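PDB 4WOZ: N-acetylneuraminate lyase from Peptoclostridium difficile, which is a lyase of the dihydrodipicolinate synthetase family, built as a TIM barrel of eight parallel strands ringed by helices and assembled from four chains. Local coordinates for residues E185-R188 and K189-N193. Numbering follows the deposited sequence.
Sequences ERMR and KTFPN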
loop_
_atom_site.group_PDB
_atom_site.type_symbol
_atom_site.label_atom_id
_atom_site.label_comp_id
_atom_site.label_asym_id
_atom_site.label_seq_id
_atom_site.Cartn_x
_atom_site.Cartn_y
_atom_site.Cartn_z
ATOM N N GLU A 185 -4.485 -7.239 20.827
ATOM C CA GLU A 185 -5.442 -7.786 21.783
ATOM C C GLU A 185 -5.501 -9.309 21.634
ATOM O O GLU A 185 -5.531 -10.035 22.629
ATOM C CB GLU A 185 -6.820 -7.169 21.524
ATOM C CG GLU A 185 -7.952 -7.672 22.394
ATOM C CD GLU A 185 -8.502 -9.007 21.931
ATOM O OE1 GLU A 185 -8.559 -9.229 20.705
ATOM O OE2 GLU A 185 -8.884 -9.824 22.791
ATOM N N ARG A 186 -5.517 -9.775 20.389
ATOM C CA ARG A 186 -5.557 -11.206 20.091
ATOM C C ARG A 186 -4.300 -11.888 20.624
ATOM O O ARG A 186 -4.369 -12.978 21.194
ATOM C CB ARG A 186 -5.662 -11.435 18.579
ATOM C CG ARG A 186 -7.015 -11.117 17.963
ATOM C CD ARG A 186 -8.099 -12.134 18.366
ATOM N NE ARG A 186 -8.718 -11.831 19.655
ATOM C CZ ARG A 186 -9.607 -12.613 20.260
ATOM N NH1 ARG A 186 -9.987 -13.754 19.695
ATOM N NH2 ARG A 186 -10.112 -12.262 21.437
ATOM N N MET A 187 -3.153 -11.241 20.434
ATOM C CA MET A 187 -1.884 -11.779 20.921
ATOM C C MET A 187 -1.879 -11.919 22.449
ATOM O O MET A 187 -1.451 -12.944 22.988
ATOM C CB MET A 187 -0.726 -10.869 20.495
ATOM C CG MET A 187 -0.402 -10.886 19.003
ATOM S SD MET A 187 0.543 -12.342 18.509
ATOM C CE MET A 187 2.201 -11.809 18.917
ATOM N N ARG A 188 -2.354 -10.882 23.139
ATOM C CA ARG A 188 -2.396 -10.873 24.607
ATOM C C ARG A 188 -3.241 -12.030 25.137
ATOM O O ARG A 188 -2.837 -12.755 26.047
ATOM C CB ARG A 188 -2.981 -9.539 25.100
ATOM C CG ARG A 188 -3.206 -9.432 26.615
ATOM C CD ARG A 188 -1.895 -9.400 27.385
ATOM N NE ARG A 188 -1.135 -10.639 27.221
ATOM C CZ ARG A 188 0.153 -10.777 27.522
ATOM N NH1 ARG A 188 0.846 -9.751 28.012
ATOM N NH2 ARG A 188 0.759 -11.939 27.312
ATOM N N LYS A 189 -4.414 -12.190 24.542
ATOM C CA LYS A 189 -5.359 -13.230 24.919
ATOM C C LYS A 189 -4.892 -14.631 24.507
ATOM O O LYS A 189 -5.063 -15.596 25.254
ATOM C CB LYS A 189 -6.722 -12.905 24.286
ATOM C CG LYS A 189 -7.855 -13.864 24.611
ATOM C CD LYS A 189 -8.015 -14.926 23.529
ATOM C CE LYS A 189 -9.230 -15.800 23.795
ATOM N NZ LYS A 189 -9.412 -16.825 22.730
ATOM N N THR A 190 -4.295 -14.745 23.327
ATOM C CA THR A 190 -3.844 -16.042 22.844
ATOM C C THR A 190 -2.540 -16.526 23.473
ATOM O O THR A 190 -2.341 -17.728 23.624
ATOM C CB THR A 190 -3.679 -16.040 21.318
ATOM O OG1 THR A 190 -4.879 -15.541 20.711
ATOM C CG2 THR A 190 -3.425 -17.464 20.809
ATOM N N PHE A 191 -1.660 -15.598 23.846
ATOM C CA PHE A 191 -0.384 -15.966 24.450
ATOM C C PHE A 191 -0.174 -15.277 25.799
ATOM O O PHE A 191 0.706 -14.432 25.953
ATOM C CB PHE A 191 0.754 -15.615 23.485
ATOM C CG PHE A 191 0.575 -16.199 22.107
ATOM C CD1 PHE A 191 0.567 -17.582 21.918
ATOM C CD2 PHE A 191 0.380 -15.370 21.005
ATOM C CE1 PHE A 191 0.367 -18.130 20.648
ATOM C CE2 PHE A 191 0.177 -15.907 19.735
ATOM C CZ PHE A 191 0.170 -17.292 19.557
ATOM N N PRO A 192 -0.978 -15.651 26.804
ATOM C CA PRO A 192 -0.880 -15.059 28.143
ATOM C C PRO A 192 0.410 -15.378 28.900
ATOM O O PRO A 192 0.691 -14.778 29.935
ATOM C CB PRO A 192 -2.119 -15.611 28.844
ATOM C CG PRO A 192 -2.255 -16.984 28.233
ATOM C CD PRO A 192 -2.024 -16.695 26.763
ATOM N N ASN A 193 1.195 -16.313 28.375
ATOM C CA ASN A 193 2.442 -16.727 29.010
ATOM C C ASN A 193 3.684 -16.149 28.335
ATOM O O ASN A 193 4.810 -16.495 28.695
ATOM C CB ASN A 193 2.528 -18.260 29.016
ATOM C CG ASN A 193 2.432 -18.858 27.616
ATOM O OD1 ASN A 193 1.584 -18.460 26.806
ATOM N ND2 ASN A 193 3.293 -19.827 27.330
#
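Arg-188 and Phe-191 meet where helix 181-190 ends, and their bond is an example of a side chain serving a backbone carbonyl just past the last helical turn. With CG anti to the backbone N (chi1 175°) and bends at the next two torsions, the Arg-188 chain curls back so that NH2 reaches Phe-191 O at 2.8 Å. The oxygen lies near the guanidinium plane, at its edge, but the N-H...O angle is only 136°, well short of straight. The same NH2 also bonds Lys-194 O, while NH1 pairs with Asp-213, so the one arginine links the outgoing turn to the segments that lead into strands 195-198 and 214-217.

One turn back, Arg-186 O accepts twice: Thr-190 N at 2.8 Å and Thr-190 OG1 at 2.7 Å approach from opposite faces of its carbonyl plane, the hydroxyl standing above it. Thr-190 CG2 lies over one face of the Phe-191 ring, toward the rim. At the ring's edge, in plane, comes Met-187 SD, 3.8 Å from Phe-191 CE2, a Met-aromatic contact beside helix 159-165.

On the polar side, Arg-186 grips Glu-185 side-on, NE to OE1 at 2.8 Å and NH2 to OE2 at 3.0 Å. Lys-189 runs alongside, its CD over one face of that guanidinium. Arg-186 NH1 and Lys-189 NZ come within 4.4 Å of each other, and both form salt bridges with Asp-251 of the second subunit, whose His-247 bonds Glu-185 OE2. Opposite charges from both subunits thus probably offset the crowding of like ones where this helix of the beta-alpha-beta unit meets the subunit interface.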